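Local coordinates for protein pectate lyase 47 (PDB 1VBL) that probably cleaves pectate by eliminative lysis, as a thermostable, calcium-binding bacterial enzyme of polysaccharide lyase family 1, at residues Gln326-Pro338 with Gly356-Leu370. Numbering follows the deposited sequence.
Sequences QNNYFSFDWDIDP and GTIVDLPNGRRYIDL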
loop_
_atom_site.group_PDB
_atom_site.type_symbol
_atom_site.label_atom_id
_atom_site.label_comp_id
_atom_site.label_asym_id
_atom_site.label_seq_id
_atom_site.Cartn_x
_atom_site.Cartn_y
_atom_site.Cartn_z
ATOM N N GLN A 326 14.646 1.128 -12.794
ATOM C CA GLN A 326 15.413 2.128 -13.529
ATOM C C GLN A 326 15.475 3.496 -12.866
ATOM O O GLN A 326 14.457 4.046 -12.447
ATOM C CB GLN A 326 14.819 2.349 -14.924
ATOM C CG GLN A 326 14.963 1.214 -15.907
ATOM C CD GLN A 326 14.317 1.556 -17.236
ATOM O OE1 GLN A 326 13.109 1.405 -17.413
ATOM N NE2 GLN A 326 15.119 2.047 -18.171
ATOM N N ASN A 327 16.680 4.048 -12.800
ATOM C CA ASN A 327 16.894 5.391 -12.283
ATOM C C ASN A 327 16.171 5.781 -10.994
ATOM O O ASN A 327 15.466 6.793 -10.949
ATOM C CB ASN A 327 16.553 6.387 -13.396
ATOM C CG ASN A 327 17.384 6.154 -14.648
ATOM O OD1 ASN A 327 18.063 5.131 -14.767
ATOM N ND2 ASN A 327 17.330 7.095 -15.589
ATOM N N ASN A 328 16.355 4.977 -9.952
ATOM C CA ASN A 328 15.759 5.266 -8.658
ATOM C C ASN A 328 16.873 5.870 -7.821
ATOM O O ASN A 328 18.041 5.514 -7.980
ATOM C CB ASN A 328 15.221 3.991 -8.008
ATOM C CG ASN A 328 14.133 3.345 -8.832
ATOM O OD1 ASN A 328 14.385 2.402 -9.587
ATOM N ND2 ASN A 328 12.920 3.864 -8.713
ATOM N N TYR A 329 16.506 6.783 -6.932
ATOM C CA TYR A 329 17.472 7.485 -6.095
ATOM C C TYR A 329 17.250 7.201 -4.612
ATOM O O TYR A 329 16.153 7.414 -4.095
ATOM C CB TYR A 329 17.336 8.986 -6.359
ATOM C CG TYR A 329 18.482 9.847 -5.877
ATOM C CD1 TYR A 329 19.245 10.576 -6.783
ATOM C CD2 TYR A 329 18.776 9.968 -4.517
ATOM C CE1 TYR A 329 20.273 11.411 -6.355
ATOM C CE2 TYR A 329 19.808 10.806 -4.074
ATOM C CZ TYR A 329 20.549 11.524 -5.005
ATOM O OH TYR A 329 21.565 12.356 -4.593
ATOM N N PHE A 330 18.296 6.734 -3.931
ATOM C CA PHE A 330 18.211 6.435 -2.501
ATOM C C PHE A 330 19.075 7.388 -1.684
ATOM O O PHE A 330 20.225 7.653 -2.036
ATOM C CB PHE A 330 18.689 5.008 -2.192
ATOM C CG PHE A 330 17.800 3.927 -2.732
ATOM C CD1 PHE A 330 17.870 3.553 -4.070
ATOM C CD2 PHE A 330 16.911 3.263 -1.889
ATOM C CE1 PHE A 330 17.072 2.529 -4.561
ATOM C CE2 PHE A 330 16.104 2.237 -2.367
ATOM C CZ PHE A 330 16.184 1.867 -3.708
ATOM N N SER A 331 18.519 7.880 -0.584
ATOM C CA SER A 331 19.238 8.784 0.305
ATOM C C SER A 331 19.117 8.273 1.737
ATOM O O SER A 331 18.016 8.007 2.212
ATOM C CB SER A 331 18.652 10.194 0.214
ATOM O OG SER A 331 19.336 11.085 1.074
ATOM N N PHE A 332 20.253 8.126 2.412
ATOM C CA PHE A 332 20.293 7.662 3.800
ATOM C C PHE A 332 21.171 8.647 4.572
ATOM O O PHE A 332 22.152 9.147 4.027
ATOM C CB PHE A 332 20.929 6.269 3.882
ATOM C CG PHE A 332 20.099 5.172 3.268
ATOM C CD1 PHE A 332 19.199 4.445 4.043
ATOM C CD2 PHE A 332 20.237 4.848 1.920
ATOM C CE1 PHE A 332 18.451 3.405 3.486
ATOM C CE2 PHE A 332 19.495 3.811 1.352
ATOM C CZ PHE A 332 18.601 3.087 2.137
ATOM N N ASP A 333 20.836 8.932 5.827
ATOM C CA ASP A 333 21.664 9.860 6.584
ATOM C C ASP A 333 22.661 9.142 7.486
ATOM O O ASP A 333 23.217 9.727 8.419
ATOM C CB ASP A 333 20.810 10.861 7.378
ATOM C CG ASP A 333 19.979 10.212 8.462
ATOM O OD1 ASP A 333 19.211 10.956 9.109
ATOM O OD2 ASP A 333 20.080 8.987 8.677
ATOM N N TRP A 334 22.884 7.864 7.183
ATOM C CA TRP A 334 23.851 7.046 7.903
ATOM C C TRP A 334 24.499 6.117 6.874
ATOM O O TRP A 334 23.937 5.884 5.799
ATOM C CB TRP A 334 23.174 6.265 9.039
ATOM C CG TRP A 334 22.425 5.017 8.653
ATOM C CD1 TRP A 334 22.906 3.740 8.664
ATOM C CD2 TRP A 334 21.045 4.924 8.274
ATOM N NE1 TRP A 334 21.908 2.853 8.325
ATOM C CE2 TRP A 334 20.756 3.554 8.082
ATOM C CE3 TRP A 334 20.024 5.865 8.084
ATOM C CZ2 TRP A 334 19.485 3.098 7.707
ATOM C CZ3 TRP A 334 18.755 5.410 7.712
ATOM C CH2 TRP A 334 18.501 4.037 7.528
ATOM N N ASP A 335 25.685 5.611 7.191
ATOM C CA ASP A 335 26.426 4.743 6.277
ATOM C C ASP A 335 25.920 3.306 6.237
ATOM O O ASP A 335 26.613 2.373 6.637
ATOM C CB ASP A 335 27.916 4.774 6.636
ATOM C CG ASP A 335 28.604 6.045 6.152
ATOM O OD1 ASP A 335 29.640 6.431 6.734
ATOM O OD2 ASP A 335 28.119 6.649 5.172
ATOM N N ILE A 336 24.710 3.139 5.724
ATOM C CA ILE A 336 24.098 1.824 5.626
ATOM C C ILE A 336 24.826 0.943 4.618
ATOM O O ILE A 336 25.438 1.431 3.671
ATOM C CB ILE A 336 22.613 1.933 5.200
ATOM C CG1 ILE A 336 21.933 0.563 5.295
ATOM C CG2 ILE A 336 22.520 2.457 3.771
ATOM C CD1 ILE A 336 20.447 0.582 4.957
ATOM N N ASP A 337 24.771 -0.361 4.847
ATOM C CA ASP A 337 25.374 -1.330 3.944
ATOM C C ASP A 337 24.364 -1.424 2.798
ATOM O O ASP A 337 23.253 -1.910 2.991
ATOM C CB ASP A 337 25.490 -2.679 4.650
ATOM C CG ASP A 337 26.166 -3.733 3.797
ATOM O OD1 ASP A 337 26.107 -3.637 2.554
ATOM O OD2 ASP A 337 26.747 -4.670 4.381
ATOM N N PRO A 338 24.728 -0.955 1.595
ATOM C CA PRO A 338 23.783 -1.022 0.473
ATOM C C PRO A 338 23.272 -2.413 0.090
ATOM O O PRO A 338 22.299 -2.533 -0.659
ATOM C CB PRO A 338 24.536 -0.326 -0.664
ATOM C CG PRO A 338 25.986 -0.519 -0.297
ATOM C CD PRO A 338 25.993 -0.316 1.190
ATOM N N GLY A 356 20.957 2.467 -13.355
ATOM C CA GLY A 356 20.854 3.873 -13.006
ATOM C C GLY A 356 20.568 4.206 -11.556
ATOM O O GLY A 356 20.154 5.325 -11.255
ATOM N N THR A 357 20.792 3.257 -10.652
ATOM C CA THR A 357 20.540 3.503 -9.237
ATOM C C THR A 357 21.612 4.391 -8.614
ATOM O O THR A 357 22.810 4.192 -8.835
ATOM C CB THR A 357 20.510 2.189 -8.409
ATOM O OG1 THR A 357 19.489 1.316 -8.909
ATOM C CG2 THR A 357 20.225 2.494 -6.945
ATOM N N ILE A 358 21.175 5.378 -7.843
ATOM C CA ILE A 358 22.108 6.243 -7.147
ATOM C C ILE A 358 21.867 6.083 -5.657
ATOM O O ILE A 358 20.723 5.988 -5.214
ATOM C CB ILE A 358 21.911 7.738 -7.483
ATOM C CG1 ILE A 358 22.345 8.021 -8.920
ATOM C CG2 ILE A 358 22.719 8.602 -6.500
ATOM C CD1 ILE A 358 22.196 9.495 -9.317
ATOM N N VAL A 359 22.946 6.027 -4.888
ATOM C CA VAL A 359 22.827 5.943 -3.443
ATOM C C VAL A 359 23.558 7.175 -2.926
ATOM O O VAL A 359 24.674 7.476 -3.355
ATOM C CB VAL A 359 23.459 4.649 -2.862
ATOM C CG1 VAL A 359 24.965 4.627 -3.096
ATOM C CG2 VAL A 359 23.147 4.557 -1.378
ATOM N N ASP A 360 22.899 7.906 -2.034
ATOM C CA ASP A 360 23.453 9.125 -1.461
ATOM C C ASP A 360 23.655 8.881 0.028
ATOM O O ASP A 360 22.698 8.924 0.803
ATOM C CB ASP A 360 22.466 10.277 -1.674
ATOM C CG ASP A 360 23.068 11.635 -1.377
ATOM O OD1 ASP A 360 23.890 11.748 -0.445
ATOM O OD2 ASP A 360 22.695 12.602 -2.075
ATOM N N LEU A 361 24.899 8.620 0.419
ATOM C CA LEU A 361 25.236 8.349 1.813
ATOM C C LEU A 361 26.189 9.398 2.386
ATOM O O LEU A 361 26.772 10.194 1.650
ATOM C CB LEU A 361 25.893 6.972 1.928
ATOM C CG LEU A 361 25.175 5.793 1.269
ATOM C CD1 LEU A 361 25.989 4.523 1.491
ATOM C CD2 LEU A 361 23.781 5.641 1.849
ATOM N N PRO A 362 26.361 9.411 3.715
ATOM C CA PRO A 362 27.277 10.412 4.265
ATOM C C PRO A 362 28.709 10.237 3.764
ATOM O O PRO A 362 29.476 11.197 3.730
ATOM C CB PRO A 362 27.138 10.232 5.782
ATOM C CG PRO A 362 26.529 8.867 5.956
ATOM C CD PRO A 362 25.606 8.729 4.780
ATOM N N ASN A 363 29.054 9.020 3.348
ATOM C CA ASN A 363 30.395 8.741 2.854
ATOM C C ASN A 363 30.486 8.951 1.351
ATOM O O ASN A 363 31.488 8.594 0.728
ATOM C CB ASN A 363 30.807 7.306 3.210
ATOM C CG ASN A 363 30.323 6.283 2.195
ATOM O OD1 ASN A 363 29.224 6.392 1.654
ATOM N ND2 ASN A 363 31.144 5.269 1.945
ATOM N N GLY A 364 29.436 9.522 0.764
ATOM C CA GLY A 364 29.458 9.767 -0.664
ATOM C C GLY A 364 28.181 9.479 -1.434
ATOM O O GLY A 364 27.309 8.726 -0.997
ATOM N N ARG A 365 28.095 10.088 -2.608
ATOM C CA ARG A 365 26.954 9.941 -3.497
ATOM C C ARG A 365 27.464 9.375 -4.819
ATOM O O ARG A 365 28.411 9.906 -5.395
ATOM C CB ARG A 365 26.319 11.312 -3.714
ATOM C CG ARG A 365 25.323 11.401 -4.841
ATOM C CD ARG A 365 25.008 12.858 -5.124
ATOM N NE ARG A 365 24.191 13.022 -6.319
ATOM C CZ ARG A 365 24.082 14.159 -6.997
ATOM N NH1 ARG A 365 24.742 15.240 -6.597
ATOM N NH2 ARG A 365 23.317 14.214 -8.077
ATOM N N ARG A 366 26.850 8.299 -5.302
ATOM C CA ARG A 366 27.294 7.714 -6.561
ATOM C C ARG A 366 26.347 6.672 -7.116
ATOM O O ARG A 366 25.449 6.202 -6.424
ATOM C CB ARG A 366 28.668 7.061 -6.389
ATOM C CG ARG A 366 28.649 5.727 -5.647
ATOM C CD ARG A 366 28.332 5.891 -4.172
ATOM N NE ARG A 366 28.549 4.650 -3.433
ATOM C CZ ARG A 366 28.542 4.553 -2.108
ATOM N NH1 ARG A 366 28.327 5.630 -1.363
ATOM N NH2 ARG A 366 28.757 3.380 -1.525
ATOM N N TYR A 367 26.555 6.325 -8.382
ATOM C CA TYR A 367 25.759 5.291 -9.019
ATOM C C TYR A 367 26.236 3.990 -8.404
ATOM O O TYR A 367 27.420 3.841 -8.085
ATOM C CB TYR A 367 25.998 5.257 -10.528
ATOM C CG TYR A 367 25.221 6.305 -11.285
ATOM C CD1 TYR A 367 25.814 7.510 -11.659
ATOM C CD2 TYR A 367 23.880 6.102 -11.600
ATOM C CE1 TYR A 367 25.080 8.493 -12.334
ATOM C CE2 TYR A 367 23.141 7.070 -12.270
ATOM C CZ TYR A 367 23.745 8.262 -12.634
ATOM O OH TYR A 367 23.005 9.216 -13.295
ATOM N N ILE A 368 25.325 3.042 -8.241
ATOM C CA ILE A 368 25.690 1.771 -7.645
ATOM C C ILE A 368 24.874 0.634 -8.236
ATOM O O ILE A 368 23.736 0.827 -8.671
ATOM C CB ILE A 368 25.477 1.814 -6.114
ATOM C CG1 ILE A 368 25.922 0.494 -5.475
ATOM C CG2 ILE A 368 24.008 2.090 -5.801
ATOM C CD1 ILE A 368 25.874 0.520 -3.956
ATOM N N ASP A 369 25.478 -0.547 -8.274
ATOM C CA ASP A 369 24.809 -1.740 -8.777
ATOM C C ASP A 369 24.281 -2.438 -7.525
ATOM O O ASP A 369 25.018 -3.167 -6.856
ATOM C CB ASP A 369 25.814 -2.648 -9.493
ATOM C CG ASP A 369 25.154 -3.844 -10.153
ATOM O OD1 ASP A 369 24.077 -4.265 -9.686
ATOM O OD2 ASP A 369 25.721 -4.375 -11.132
ATOM N N LEU A 370 23.016 -2.203 -7.194
ATOM C CA LEU A 370 22.435 -2.804 -6.001
ATOM C C LEU A 370 22.355 -4.323 -6.061
ATOM O O LEU A 370 22.460 -4.987 -5.031
ATOM C CB LEU A 370 21.048 -2.213 -5.722
ATOM C CG LEU A 370 21.039 -0.753 -5.245
ATOM C CD1 LEU A 370 19.625 -0.345 -4.871
ATOM C CD2 LEU A 370 21.968 -0.589 -4.042
HETATM O O HOH W 1 17.344 2.122 -10.255
HETATM O O HOH W 2 21.024 -4.352 -2.399
#
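Phe330, on one face of strand 329-332, and Phe332 two residues on meet Thr357, Leu361 and Leu370. Phe330 CE1 lies 3.9 Å from Leu370 CD1, and Phe330 CD1 also touches Thr357 CG2 at 3.9 Å, an oblique approach to the ring. Phe332 and Leu361 run side by side in the same direction, with Leu361 CD2 3.6 Å from Phe332 CB, while Ile336 CG2 sits over the centre of the Phe332 ring. Farther along, Pro338 CB packs on Ile368 CD1, and a water donates to the carbonyl oxygens of both Pro338 and Leu370.

Beneath these side chains the two backbones run parallel, their short axes 14° apart. Four backbone hydrogen bonds, Ile358 N to Asn328 O (3.1 Å), Phe330 N to Ile358 O (2.8 Å), Asp360 N to Phe330 O (2.7 Å) and Phe332 N to Asp360 O, form the ladder that pairs Tyr329 with Ile358, Phe330 with Val359 and Ser331 with Asp360.

On the other face, Ile358 CG2 makes a CH-pi contact 4.0 Å from the Tyr329 ring centroid, 20° off its normal. With CG anti to the backbone N (chi1 -164°), the ring leans obliquely over the partner strand, from Ile358 to Asp360, and Tyr329 OH donates to Asp360 OD2 at 2.8 Å, on the anti side of the carboxylate. A phenylalanine in place of Tyr329 would probably keep the methyl contact but leave Asp360 OD2 without this donor.

Strand 293-303 flanks strand 329-332 on its other side, and the type I turn Leu361-Gly364 leads into antiparallel strand 364-367. Such in-register parallel pairing of successive strands is characteristic of the right-handed parallel beta-helix of pectate lyases, here away from the calcium site.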